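Local coordinates for RNA-dependent RNA Polymerase (Bombyx mori cytoplasmic polyhedrosis virus, PDB 6TZ0), which synthesises RNA from ribonucleoside triphosphates on an RNA template, serving both transcription of the double-stranded viral genome and its replication, at residues Q258-N263 with R320-Q325; N330-C335 with L1045-S1050; D59-Q64 with R770-E775; K284-P289 with V727-F732; Y534-R539 with N718-L723. All blocks are in the same frame, centred on the assembly; numbering follows the deposited sequence.

Contact 1: Q258-N263 with R320-Q325; sequences QEALHN and RLSKTQ
Leu-261 and Ala-260, on one flank of helix 257-264, lie against the connection between helices 309-320 and 325-339, a helix-to-linker contact in the N-terminal part of the polymerase. Leu-261 sends CG away from its backbone N (chi1 -164°), and the second torsion carries CD1 across the flank of Gln-325, where it meets the aliphatic CG. Gln-325 stretches out in turn (chi1 -174°), which lays its CG methylene against the leucine while the amide continues past it. That amide makes weak hydrogen bonds farther on, NE2 to the carbonyl of Val-728 and OE1 to the hydroxyl of Ser-1043. Ser-322 points its CB at the helix, yet no bond crosses to it: OG stays 4.1 Å from Ala-260 O and is bonded weakly to Ala-318 O, near the end of the preceding helix. The methyl of Ala-260 sits beside this hydroxyl and also reaches Val-328. Where the linker re-enters a helix, Thr-324 is the N-cap, and Asp-327 OD2 accepts the backbone N-H groups of both Lys-323 and Thr-324, tying the linker to the first turn of helix 325-339. The closest approach between the two segments is apolar, 3.8 Å from Leu-261 CD1 to Gln-325 CG.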
# COMPACT_ATOMS: atom_id res chain seq x y z
N GLN A 258 8.76 28.04 -15.37
CA GLN A 258 9.71 28.77 -14.54
C GLN A 258 10.46 29.82 -15.35
O GLN A 258 10.64 30.95 -14.90
CB GLN A 258 10.66 27.77 -13.89
CG GLN A 258 11.52 28.31 -12.80
CD GLN A 258 12.30 27.21 -12.13
OE1 GLN A 258 12.26 26.07 -12.56
NE2 GLN A 258 12.98 27.54 -11.05
N GLU A 259 10.84 29.48 -16.59
CA GLU A 259 11.45 30.46 -17.48
C GLU A 259 10.46 31.52 -17.92
O GLU A 259 10.83 32.70 -18.05
CB GLU A 259 12.05 29.75 -18.69
CG GLU A 259 12.79 30.66 -19.63
CD GLU A 259 13.36 29.92 -20.81
OE1 GLU A 259 13.19 28.68 -20.87
OE2 GLU A 259 13.97 30.56 -21.69
N ALA A 260 9.21 31.13 -18.15
CA ALA A 260 8.18 32.11 -18.51
C ALA A 260 7.94 33.11 -17.38
O ALA A 260 7.87 34.32 -17.62
CB ALA A 260 6.88 31.39 -18.87
N LEU A 261 7.85 32.61 -16.15
CA LEU A 261 7.63 33.47 -15.00
C LEU A 261 8.86 34.30 -14.67
O LEU A 261 8.74 35.40 -14.12
CB LEU A 261 7.22 32.61 -13.81
CG LEU A 261 6.58 33.26 -12.58
CD1 LEU A 261 5.22 33.82 -12.93
CD2 LEU A 261 6.47 32.22 -11.52
N HIS A 262 10.06 33.80 -15.01
CA HIS A 262 11.26 34.62 -14.98
C HIS A 262 11.17 35.80 -15.94
O HIS A 262 11.45 36.94 -15.57
CB HIS A 262 12.48 33.77 -15.31
CG HIS A 262 13.72 34.57 -15.55
ND1 HIS A 262 14.43 35.18 -14.54
CD2 HIS A 262 14.39 34.85 -16.69
CE1 HIS A 262 15.47 35.81 -15.05
NE2 HIS A 262 15.47 35.62 -16.35
N ASN A 263 10.77 35.53 -17.19
CA ASN A 263 10.69 36.61 -18.17
C ASN A 263 9.51 37.55 -17.94
O ASN A 263 9.47 38.61 -18.58
CB ASN A 263 10.63 36.06 -19.59
CG ASN A 263 11.98 35.59 -20.08
OD1 ASN A 263 13.00 36.24 -19.84
ND2 ASN A 263 12.00 34.48 -20.78
N ARG A 320 6.73 34.15 -24.78
CA ARG A 320 6.85 35.55 -25.20
C ARG A 320 5.65 36.39 -24.76
O ARG A 320 5.82 37.48 -24.22
CB ARG A 320 7.03 35.63 -26.71
CG ARG A 320 8.33 35.03 -27.17
CD ARG A 320 9.49 35.86 -26.67
NE ARG A 320 10.77 35.37 -27.18
CZ ARG A 320 11.94 35.91 -26.87
NH1 ARG A 320 13.06 35.42 -27.37
NH2 ARG A 320 11.99 36.95 -26.04
N LEU A 321 4.43 35.89 -24.96
CA LEU A 321 3.24 36.73 -24.87
C LEU A 321 2.63 36.77 -23.47
O LEU A 321 1.48 37.20 -23.32
CB LEU A 321 2.18 36.25 -25.87
CG LEU A 321 2.50 36.42 -27.35
CD1 LEU A 321 1.39 35.84 -28.19
CD2 LEU A 321 2.72 37.88 -27.68
N SER A 322 3.36 36.36 -22.45
CA SER A 322 2.88 36.41 -21.08
C SER A 322 3.40 37.66 -20.40
O SER A 322 4.58 38.01 -20.54
CB SER A 322 3.31 35.16 -20.31
OG SER A 322 4.72 35.08 -20.21
N LYS A 323 2.51 38.35 -19.68
CA LYS A 323 2.85 39.60 -19.01
C LYS A 323 2.53 39.61 -17.53
O LYS A 323 3.17 40.35 -16.78
CB LYS A 323 2.12 40.78 -19.67
CG LYS A 323 2.74 41.26 -20.97
CD LYS A 323 2.13 40.58 -22.17
CE LYS A 323 2.68 41.17 -23.46
NZ LYS A 323 4.14 40.88 -23.58
N THR A 324 1.56 38.83 -17.08
CA THR A 324 1.22 38.70 -15.68
C THR A 324 1.55 37.29 -15.21
O THR A 324 1.99 36.44 -15.99
CB THR A 324 -0.25 39.04 -15.44
OG1 THR A 324 -1.07 38.11 -16.16
CG2 THR A 324 -0.56 40.44 -15.92
N GLN A 325 1.35 37.05 -13.92
CA GLN A 325 1.46 35.69 -13.41
C GLN A 325 0.28 34.84 -13.86
O GLN A 325 0.42 33.63 -14.06
CB GLN A 325 1.56 35.72 -11.88
CG GLN A 325 1.82 34.38 -11.23
CD GLN A 325 1.78 34.47 -9.73
OE1 GLN A 325 1.55 35.54 -9.18
NE2 GLN A 325 1.97 33.35 -9.06

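Contact 2: N330-C335 with L1045-S1050; sequences NYYAAC and LAYNMS
Asn-330 meets the ring of Tyr-1047 where helix 325-339 receives an aromatic side chain from the loop ahead of helix 1054-1062. The loop belongs to the C-terminal region that, in reoviral polymerases, helps to enclose the catalytic core. Asn-330 and Tyr-1047 run past each other in opposite senses, with amide and ring planes 40° apart. Asn-330 OD1 lies near the ring plane at its edge, 4.1 Å from Tyr-1047 CD1, while Asn-330 ND2 is hydrogen-bonded to Asn-61. Tyr-331 faces the other way, toward helix 309-320, and bonds through OH to Asp-59. Tyr-332 offers a ring edge: its CD2 is 4.4 Å from Tyr-1047 OH. Its own hydroxyl is bonded to Arg-336, and its ring meets that of Tyr-257 with the planes at about 50°. Ala-333 directs its methyl at the loop and rests obliquely on the phenol end of Tyr-1047, CB standing 3.8 Å from Tyr-1047 CZ. The tyrosine gets this far because chi1 of -74° sets CG opposite its carbonyl carbon and aims the ring at the helix. There its hydroxyl bonds the backbone O of Ala-329, one residue ahead of Asn-330, and lies 3.7 Å from Ala-333 CB.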
# COMPACT_ATOMS: atom_id res chain seq x y z
N ASN A 330 -2.40 30.41 -16.99
CA ASN A 330 -3.34 29.96 -18.00
C ASN A 330 -2.65 29.13 -19.07
O ASN A 330 -3.17 28.06 -19.46
CB ASN A 330 -4.04 31.16 -18.63
CG ASN A 330 -4.93 31.89 -17.65
OD1 ASN A 330 -5.60 31.28 -16.83
ND2 ASN A 330 -4.94 33.21 -17.74
N TYR A 331 -1.48 29.57 -19.56
CA TYR A 331 -0.76 28.75 -20.53
C TYR A 331 -0.25 27.45 -19.92
O TYR A 331 -0.16 26.44 -20.62
CB TYR A 331 0.41 29.50 -21.14
CG TYR A 331 0.07 30.65 -22.04
CD1 TYR A 331 -0.67 30.44 -23.19
CD2 TYR A 331 0.61 31.91 -21.82
CE1 TYR A 331 -0.95 31.48 -24.05
CE2 TYR A 331 0.34 32.95 -22.68
CZ TYR A 331 -0.44 32.73 -23.79
OH TYR A 331 -0.72 33.76 -24.65
N TYR A 332 0.06 27.45 -18.62
CA TYR A 332 0.51 26.22 -17.98
C TYR A 332 -0.62 25.22 -17.86
O TYR A 332 -0.41 24.02 -18.10
CB TYR A 332 1.10 26.52 -16.60
CG TYR A 332 1.66 25.30 -15.93
CD1 TYR A 332 2.86 24.75 -16.35
CD2 TYR A 332 0.99 24.69 -14.87
CE1 TYR A 332 3.37 23.63 -15.74
CE2 TYR A 332 1.50 23.58 -14.26
CZ TYR A 332 2.70 23.06 -14.69
OH TYR A 332 3.20 21.94 -14.08
N ALA A 333 -1.83 25.67 -17.51
CA ALA A 333 -2.98 24.77 -17.49
C ALA A 333 -3.31 24.25 -18.88
O ALA A 333 -3.71 23.09 -19.03
CB ALA A 333 -4.19 25.47 -16.88
N ALA A 334 -3.11 25.09 -19.91
CA ALA A 334 -3.30 24.64 -21.28
C ALA A 334 -2.30 23.54 -21.65
O ALA A 334 -2.67 22.54 -22.26
CB ALA A 334 -3.19 25.81 -22.25
N CYS A 335 -1.03 23.70 -21.27
CA CYS A 335 -0.05 22.65 -21.57
C CYS A 335 -0.26 21.40 -20.72
O CYS A 335 0.10 20.30 -21.16
CB CYS A 335 1.36 23.18 -21.38
SG CYS A 335 1.83 24.38 -22.63
N LEU A 1045 -5.88 33.48 -6.72
CA LEU A 1045 -5.28 32.36 -6.02
C LEU A 1045 -5.96 31.03 -6.33
O LEU A 1045 -5.71 30.04 -5.63
CB LEU A 1045 -5.25 32.66 -4.52
CG LEU A 1045 -6.46 33.21 -3.78
CD1 LEU A 1045 -7.35 32.12 -3.27
CD2 LEU A 1045 -5.99 34.05 -2.62
N ALA A 1046 -6.79 30.99 -7.36
CA ALA A 1046 -7.28 29.75 -7.97
C ALA A 1046 -7.68 30.08 -9.40
O ALA A 1046 -7.87 31.25 -9.75
CB ALA A 1046 -8.46 29.15 -7.19
N TYR A 1047 -7.82 29.04 -10.23
CA TYR A 1047 -8.20 29.28 -11.61
C TYR A 1047 -9.65 29.73 -11.75
O TYR A 1047 -9.99 30.35 -12.76
CB TYR A 1047 -7.97 28.05 -12.49
CG TYR A 1047 -6.53 27.77 -12.84
CD1 TYR A 1047 -5.84 28.60 -13.70
CD2 TYR A 1047 -5.89 26.65 -12.35
CE1 TYR A 1047 -4.54 28.35 -14.02
CE2 TYR A 1047 -4.58 26.39 -12.67
CZ TYR A 1047 -3.91 27.25 -13.51
OH TYR A 1047 -2.61 26.99 -13.85
N ASN A 1048 -10.50 29.45 -10.77
CA ASN A 1048 -11.88 29.93 -10.80
C ASN A 1048 -12.11 31.21 -10.02
O ASN A 1048 -13.24 31.71 -10.00
CB ASN A 1048 -12.85 28.86 -10.29
CG ASN A 1048 -12.58 28.44 -8.86
OD1 ASN A 1048 -11.57 28.79 -8.26
ND2 ASN A 1048 -13.53 27.73 -8.28
N MET A 1049 -11.10 31.74 -9.35
CA MET A 1049 -11.28 32.88 -8.45
C MET A 1049 -10.73 34.17 -9.03
O MET A 1049 -10.22 35.02 -8.29
CB MET A 1049 -10.65 32.59 -7.09
CG MET A 1049 -11.42 31.57 -6.28
SD MET A 1049 -10.67 31.24 -4.69
CE MET A 1049 -10.99 32.79 -3.88
N SER A 1050 -10.85 34.36 -10.34
CA SER A 1050 -10.40 35.58 -10.97
C SER A 1050 -11.30 36.75 -10.61
O SER A 1050 -12.41 36.57 -10.12
CB SER A 1050 -10.34 35.42 -12.49
OG SER A 1050 -11.63 35.26 -13.04

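Contact 3: D59-Q64 with R770-E775; sequences DSNGNQ and RVRRPE
Arg-772, from the loop leading into helix 774-786, reaches across to the backbone of Ser-60 in a tight beta-hairpin turn that joins strand 54-58 to strand 64-68. Two hydrogen bonds link the segments, and both end on one carbonyl oxygen. Arg-772 NH2 gives the stronger, 2.8 Å to Ser-60 O with 143° at the hydrogen. It approaches nearly head-on to the carbonyl, and the oxygen lies at the guanidinium edge, tilted 17° out of its plane. NH1 adds a weak bond of 3.1 Å to the same Ser-60 O, so the fork of the guanidinium straddles the acceptor. An extended chain from CG to NE, with chi1 at -169°, gives the arginine its reach. Beyond the bonds, the guanidinium also packs on the serine: Ser-60 CB lies 3.5 Å from Arg-772 NH1, while Ser-60 OG turns to Glu-226 and the carbonyl of Ile-221. Residues Asp-59 to Gly-62 form a type I turn completed by a G1 beta bulge, with Gly-62 in the left-handed region. Asn-61 is directed to helix 325-339, its amide held by Asn-330 and by the carbonyl of Asp-327, and Arg-772 packs on the same helix. The hairpin is closed by the bond from Asp-59 N to Asn-63 O, 2.8 Å long, and Asp-59 OD1 also accepts a weak bond of 3.2 Å from Asn-61 N.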
# COMPACT_ATOMS: atom_id res chain seq x y z
N ASP A 59 -6.28 32.34 -27.92
CA ASP A 59 -5.65 31.37 -27.03
C ASP A 59 -6.29 31.46 -25.65
O ASP A 59 -7.37 32.04 -25.49
CB ASP A 59 -4.12 31.57 -27.02
CG ASP A 59 -3.69 32.94 -26.52
OD1 ASP A 59 -4.53 33.82 -26.26
OD2 ASP A 59 -2.47 33.15 -26.38
N SER A 60 -5.64 30.88 -24.64
CA SER A 60 -6.17 30.94 -23.28
C SER A 60 -6.08 32.34 -22.67
O SER A 60 -6.76 32.61 -21.68
CB SER A 60 -5.42 29.96 -22.38
OG SER A 60 -5.65 28.63 -22.79
N ASN A 61 -5.27 33.23 -23.24
CA ASN A 61 -5.12 34.57 -22.71
C ASN A 61 -5.55 35.65 -23.70
O ASN A 61 -5.23 36.83 -23.50
CB ASN A 61 -3.68 34.79 -22.25
CG ASN A 61 -3.38 34.10 -20.93
OD1 ASN A 61 -4.15 34.23 -19.98
ND2 ASN A 61 -2.31 33.34 -20.89
N GLY A 62 -6.27 35.27 -24.75
CA GLY A 62 -6.91 36.23 -25.62
C GLY A 62 -6.09 36.71 -26.80
O GLY A 62 -6.43 37.75 -27.38
N ASN A 63 -5.03 36.01 -27.17
CA ASN A 63 -4.21 36.39 -28.32
C ASN A 63 -4.56 35.52 -29.51
O ASN A 63 -4.85 34.33 -29.36
CB ASN A 63 -2.73 36.26 -27.98
CG ASN A 63 -2.32 37.12 -26.81
OD1 ASN A 63 -1.95 36.62 -25.75
ND2 ASN A 63 -2.38 38.43 -26.99
N GLN A 64 -4.52 36.11 -30.71
CA GLN A 64 -4.97 35.42 -31.91
C GLN A 64 -3.99 34.33 -32.32
O GLN A 64 -2.78 34.58 -32.43
CB GLN A 64 -5.15 36.42 -33.05
CG GLN A 64 -6.32 37.36 -32.85
CD GLN A 64 -7.65 36.64 -32.93
OE1 GLN A 64 -7.84 35.76 -33.76
NE2 GLN A 64 -8.57 37.02 -32.06
N ARG A 770 -9.80 23.69 -9.20
CA ARG A 770 -8.70 23.51 -10.14
C ARG A 770 -9.13 23.76 -11.58
O ARG A 770 -8.40 23.43 -12.52
CB ARG A 770 -8.09 22.12 -9.97
CG ARG A 770 -9.06 20.99 -10.13
CD ARG A 770 -8.38 19.69 -9.79
NE ARG A 770 -8.06 19.56 -8.37
CZ ARG A 770 -7.36 18.55 -7.85
NH1 ARG A 770 -6.89 17.60 -8.64
NH2 ARG A 770 -7.12 18.50 -6.56
N VAL A 771 -10.29 24.37 -11.77
CA VAL A 771 -10.91 24.55 -13.07
C VAL A 771 -11.07 26.05 -13.31
O VAL A 771 -11.00 26.85 -12.38
CB VAL A 771 -12.26 23.81 -13.14
CG1 VAL A 771 -13.38 24.59 -12.47
CG2 VAL A 771 -12.61 23.39 -14.51
N ARG A 772 -11.30 26.43 -14.56
CA ARG A 772 -11.36 27.83 -14.93
C ARG A 772 -12.77 28.31 -15.25
O ARG A 772 -13.08 29.49 -15.03
CB ARG A 772 -10.42 28.08 -16.11
CG ARG A 772 -10.16 29.51 -16.44
CD ARG A 772 -9.09 29.63 -17.49
NE ARG A 772 -8.94 31.01 -17.92
CZ ARG A 772 -8.10 31.42 -18.86
NH1 ARG A 772 -7.32 30.54 -19.47
NH2 ARG A 772 -8.04 32.69 -19.19
N ARG A 773 -13.65 27.43 -15.74
CA ARG A 773 -15.05 27.77 -15.95
C ARG A 773 -15.92 26.65 -15.39
O ARG A 773 -16.13 25.62 -16.05
CB ARG A 773 -15.36 28.00 -17.43
CG ARG A 773 -16.77 28.48 -17.67
CD ARG A 773 -17.07 28.83 -19.12
NE ARG A 773 -17.05 27.68 -20.02
CZ ARG A 773 -16.26 27.58 -21.08
NH1 ARG A 773 -15.43 28.56 -21.40
NH2 ARG A 773 -16.31 26.50 -21.85
N PRO A 774 -16.42 26.80 -14.16
CA PRO A 774 -17.21 25.72 -13.54
C PRO A 774 -18.61 25.54 -14.11
O PRO A 774 -19.21 24.48 -13.90
CB PRO A 774 -17.27 26.14 -12.07
CG PRO A 774 -16.13 27.06 -11.88
CD PRO A 774 -16.01 27.80 -13.17
N GLU A 775 -19.14 26.53 -14.83
CA GLU A 775 -20.50 26.43 -15.35
C GLU A 775 -20.59 25.45 -16.52
O GLU A 775 -21.55 24.66 -16.61
CB GLU A 775 -21.00 27.82 -15.75
CG GLU A 775 -22.42 27.85 -16.29
CD GLU A 775 -23.45 27.51 -15.23
OE1 GLU A 775 -23.21 27.77 -14.04
OE2 GLU A 775 -24.51 26.96 -15.61

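Contact 4: K284-P289 with V727-F732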
# COMPACT_ATOMS: atom_id res chain seq x y z
N LYS A 284 6.46 42.13 -6.20
CA LYS A 284 7.78 41.53 -6.08
C LYS A 284 8.36 41.28 -7.46
O LYS A 284 7.68 41.39 -8.48
CB LYS A 284 7.70 40.22 -5.29
CG LYS A 284 6.96 39.11 -6.02
CD LYS A 284 6.80 37.89 -5.14
CE LYS A 284 8.13 37.23 -4.84
NZ LYS A 284 8.76 36.64 -6.04
N THR A 285 9.64 40.93 -7.49
CA THR A 285 10.30 40.50 -8.71
C THR A 285 10.18 38.99 -8.83
O THR A 285 10.11 38.28 -7.82
CB THR A 285 11.77 40.93 -8.75
OG1 THR A 285 12.36 40.49 -9.98
CG2 THR A 285 12.56 40.38 -7.59
N THR A 286 10.09 38.50 -10.07
CA THR A 286 9.99 37.07 -10.33
C THR A 286 11.17 36.56 -11.13
O THR A 286 11.10 35.46 -11.69
CB THR A 286 8.68 36.74 -11.05
OG1 THR A 286 8.59 37.47 -12.28
CG2 THR A 286 7.49 37.08 -10.18
N SER A 287 12.24 37.34 -11.20
CA SER A 287 13.47 36.87 -11.81
C SER A 287 14.11 35.81 -10.92
O SER A 287 13.89 35.78 -9.71
CB SER A 287 14.43 38.03 -12.02
OG SER A 287 14.81 38.60 -10.79
N GLU A 288 14.89 34.93 -11.53
CA GLU A 288 15.45 33.77 -10.87
C GLU A 288 16.95 33.95 -10.64
O GLU A 288 17.60 34.75 -11.32
CB GLU A 288 15.20 32.52 -11.71
CG GLU A 288 13.73 32.18 -11.90
CD GLU A 288 13.03 31.78 -10.62
OE1 GLU A 288 13.68 31.17 -9.75
OE2 GLU A 288 11.83 32.08 -10.48
N PRO A 289 17.53 33.24 -9.67
CA PRO A 289 18.98 33.30 -9.48
C PRO A 289 19.73 32.63 -10.62
O PRO A 289 19.15 31.95 -11.47
CB PRO A 289 19.20 32.55 -8.16
CG PRO A 289 17.90 32.63 -7.46
CD PRO A 289 16.87 32.57 -8.53
N VAL A 727 2.06 25.43 -5.60
CA VAL A 727 1.85 26.78 -5.09
C VAL A 727 2.89 27.69 -5.72
O VAL A 727 4.08 27.38 -5.69
CB VAL A 727 1.93 26.82 -3.55
CG1 VAL A 727 1.83 28.25 -3.05
CG2 VAL A 727 0.83 25.98 -2.93
N VAL A 728 2.43 28.78 -6.33
CA VAL A 728 3.29 29.76 -6.97
C VAL A 728 2.89 31.13 -6.43
O VAL A 728 1.86 31.68 -6.84
CB VAL A 728 3.18 29.74 -8.50
CG1 VAL A 728 4.09 30.76 -9.11
CG2 VAL A 728 3.50 28.37 -9.06
N ASN A 729 3.69 31.68 -5.52
CA ASN A 729 3.57 33.05 -4.99
C ASN A 729 2.23 33.29 -4.29
O ASN A 729 1.50 34.24 -4.59
CB ASN A 729 3.81 34.10 -6.08
CG ASN A 729 5.25 34.26 -6.40
OD1 ASN A 729 6.09 34.30 -5.52
ND2 ASN A 729 5.56 34.38 -7.69
N GLY A 730 1.92 32.43 -3.32
CA GLY A 730 0.68 32.59 -2.58
C GLY A 730 -0.56 32.19 -3.34
O GLY A 730 -1.66 32.61 -2.98
N THR A 731 -0.41 31.37 -4.37
CA THR A 731 -1.48 31.06 -5.31
C THR A 731 -1.43 29.58 -5.66
O THR A 731 -0.38 29.05 -6.03
CB THR A 731 -1.33 31.92 -6.57
OG1 THR A 731 -1.72 33.27 -6.29
CG2 THR A 731 -2.10 31.37 -7.74
N PHE A 732 -2.58 28.91 -5.55
CA PHE A 732 -2.71 27.49 -5.83
C PHE A 732 -3.04 27.26 -7.30
O PHE A 732 -4.11 27.65 -7.77
CB PHE A 732 -3.80 26.90 -4.93
CG PHE A 732 -4.14 25.47 -5.23
CD1 PHE A 732 -3.21 24.47 -5.03
CD2 PHE A 732 -5.41 25.14 -5.67
CE1 PHE A 732 -3.53 23.16 -5.29
CE2 PHE A 732 -5.73 23.83 -5.93
CZ PHE A 732 -4.79 22.84 -5.74
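This is a small, buried side-chain contact in which Lys-284 at the end of strand 278-285 and Thr-286 just beyond it meet the amide of Asn-729 from the turn after strand 725-727, the lysine at its oxygen and the threonine at its nitrogen. Lysine and asparagine approach from opposite directions. Lys-284 curls at its third and fourth torsions (chi3 -67°, chi4 -66°), so that CD, CE and NZ all lie near the amide oxygen; the distance from Lys-284 CE to Asn-729 OD1 is 3.6 Å. The same curl turns the ammonium back on its own strand, where NZ donates a hydrogen bond of 2.8 Å to Thr-285 O, from 25° off the carbonyl plane. Asn-729 is the first of two turn residues with positive phi, the second being Gly-730, and together they make a type I' turn. This turn closes the beta hairpin of strands 725-727 and 732-733, its chain ends joined by a bond of 2.8 Å from Val-728 N to Thr-731 O. Placed at the apex, Asn-729 can point outward at strand 278-285 and also touch Val-269 of the neighbouring strand 266-272. Thr-286 CG2 lies 4.1 Å from Asn-729 ND2, while the threonine hydroxyl is hydrogen-bonded to the carbonyl of Leu-261.

Contact 5: Y534-R539 with N718-L723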
# COMPACT_ATOMS: atom_id res chain seq x y z
N TYR A 534 2.14 30.34 3.20
CA TYR A 534 2.89 31.26 4.06
C TYR A 534 4.32 31.46 3.55
O TYR A 534 4.76 32.60 3.37
CB TYR A 534 2.91 30.76 5.50
CG TYR A 534 3.73 31.64 6.40
CD1 TYR A 534 3.29 32.90 6.74
CD2 TYR A 534 4.95 31.21 6.90
CE1 TYR A 534 4.03 33.72 7.55
CE2 TYR A 534 5.71 32.02 7.72
CZ TYR A 534 5.24 33.28 8.03
OH TYR A 534 5.97 34.10 8.85
N TRP A 535 5.05 30.37 3.31
CA TRP A 535 6.46 30.50 2.96
C TRP A 535 6.70 30.94 1.53
O TRP A 535 7.86 31.16 1.16
CB TRP A 535 7.21 29.19 3.19
CG TRP A 535 7.47 28.90 4.62
CD1 TRP A 535 6.84 27.99 5.40
CD2 TRP A 535 8.43 29.55 5.45
NE1 TRP A 535 7.36 28.02 6.67
CE2 TRP A 535 8.34 28.97 6.73
CE3 TRP A 535 9.36 30.57 5.24
CZ2 TRP A 535 9.14 29.38 7.79
CZ3 TRP A 535 10.16 30.97 6.29
CH2 TRP A 535 10.04 30.37 7.55
N THR A 536 5.67 31.08 0.70
CA THR A 536 5.89 31.61 -0.63
C THR A 536 5.54 33.09 -0.69
O THR A 536 5.90 33.77 -1.66
CB THR A 536 5.09 30.80 -1.65
OG1 THR A 536 5.11 29.42 -1.26
CG2 THR A 536 5.79 30.82 -2.98
N SER A 537 4.90 33.62 0.35
CA SER A 537 4.71 35.05 0.53
C SER A 537 5.91 35.73 1.17
O SER A 537 5.86 36.93 1.45
CB SER A 537 3.48 35.32 1.40
OG SER A 537 2.29 34.92 0.76
N GLN A 538 6.99 34.99 1.43
CA GLN A 538 8.16 35.53 2.10
C GLN A 538 9.19 35.97 1.07
O GLN A 538 9.13 35.63 -0.11
CB GLN A 538 8.76 34.48 3.03
CG GLN A 538 7.78 33.99 4.07
CD GLN A 538 7.32 35.08 4.99
OE1 GLN A 538 8.10 35.91 5.41
NE2 GLN A 538 6.03 35.09 5.29
N ARG A 539 10.17 36.72 1.55
CA ARG A 539 11.26 37.21 0.72
C ARG A 539 12.58 36.65 1.21
O ARG A 539 12.70 36.20 2.35
CB ARG A 539 11.28 38.74 0.73
CG ARG A 539 11.35 39.34 2.09
CD ARG A 539 11.25 40.84 2.00
NE ARG A 539 12.42 41.40 1.35
CZ ARG A 539 12.48 42.65 0.90
NH1 ARG A 539 11.44 43.45 1.03
NH2 ARG A 539 13.59 43.08 0.32
N ASN A 718 10.15 31.07 -6.56
CA ASN A 718 8.75 31.44 -6.37
C ASN A 718 7.77 30.33 -6.73
O ASN A 718 6.61 30.62 -7.05
CB ASN A 718 8.44 32.71 -7.16
CG ASN A 718 8.89 32.63 -8.60
OD1 ASN A 718 9.31 31.58 -9.08
ND2 ASN A 718 8.85 33.76 -9.29
N SER A 719 8.16 29.06 -6.62
CA SER A 719 7.23 27.97 -6.89
C SER A 719 7.64 26.74 -6.10
O SER A 719 8.83 26.43 -5.99
CB SER A 719 7.16 27.64 -8.38
OG SER A 719 8.39 27.12 -8.85
N ILE A 720 6.66 26.02 -5.57
CA ILE A 720 6.91 24.89 -4.69
C ILE A 720 5.85 23.82 -4.96
O ILE A 720 4.71 24.13 -5.29
CB ILE A 720 6.94 25.35 -3.21
CG1 ILE A 720 7.54 24.28 -2.29
CG2 ILE A 720 5.58 25.84 -2.71
CD1 ILE A 720 9.01 24.09 -2.49
N VAL A 721 6.26 22.55 -4.88
CA VAL A 721 5.40 21.41 -5.18
C VAL A 721 5.43 20.45 -4.00
O VAL A 721 6.52 20.07 -3.55
CB VAL A 721 5.83 20.65 -6.46
CG1 VAL A 721 4.82 19.59 -6.81
CG2 VAL A 721 6.07 21.58 -7.63
N LEU A 722 4.26 20.05 -3.52
CA LEU A 722 4.20 18.94 -2.58
C LEU A 722 2.87 18.23 -2.75
O LEU A 722 1.82 18.88 -2.73
CB LEU A 722 4.36 19.41 -1.13
CG LEU A 722 4.47 18.29 -0.10
CD1 LEU A 722 5.71 17.47 -0.38
CD2 LEU A 722 4.49 18.85 1.30
N LEU A 723 2.94 16.90 -2.91
CA LEU A 723 1.78 16.00 -3.00
C LEU A 723 0.86 16.37 -4.16
O LEU A 723 -0.36 16.36 -4.03
CB LEU A 723 1.01 15.96 -1.69
CG LEU A 723 1.80 15.38 -0.51
CD1 LEU A 723 0.99 15.47 0.77
CD2 LEU A 723 2.19 13.96 -0.82
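Thr-536 bears on both Asn-718 and Ile-720 where the chain beside helix 530-535 passes strand 720-722. The contacts across the two segments are van der Waals in kind. The methyl of Thr-536, placed opposite the backbone N, approaches the carbonyl oxygen of Asn-718, with 4.2 Å from Thr-536 CG2 to Asn-718 O. Its hydroxyl branch passes beside the branch methyl CG2 of the isoleucine, with 3.9 Å between Thr-536 OG1 and Ile-720 CG2. That hydroxyl is satisfied by its own helix, being hydrogen-bonded to Met-532 O, and its approach to the methyl is a plain packing contact. Both side chains also rest on Leu-543 of strand 541-548, in the antiparallel sheet of the polymerase palm that carries Asp-547. Strand 720-722 pairs through Ile-720 with Val-727 in an antiparallel hairpin directly after the palm strand 711-716, a position that probably corresponds to motif E of RNA polymerases. Hydrogen bonding also ties this strand to the palm, Val-721 N to the hydroxyl of Ser-545 on strand 541-548. Within 534-539, Ser-537 N reaches Tyr-534 O at 3.2 Å, and Gln-538 NE2 makes a weak bond of 3.4 Å to the same Tyr-534 O. Local to that segment too, Gln-538 NE2 stands 3.3 Å above one face of the Tyr-534 ring, offset to its rim.

The contacts run from the hairpin turn of contact 3 to the palm sheet at contact 5, the two centres being about 24 Å apart. Contact 2 lies on helix 325-339, which begins at the linker of contact 1; contact 3 packs against it, Asn-61 bonding Asn-330. Contacts 1 and 4 are joined directly: Glu-288 N is 3.1 Å from His-262 ND1. Contacts 4 and 5 meet through the strand pairing of Val-727 O with Ile-720 N at 2.9 Å. The Ile-720 side chain is about 10 Å from that of Asp-681, and the Tyr-332 side chain about 12 Å from that of Asp-547, aspartates that bind magnesium in another structure of this protein, though none is modelled here.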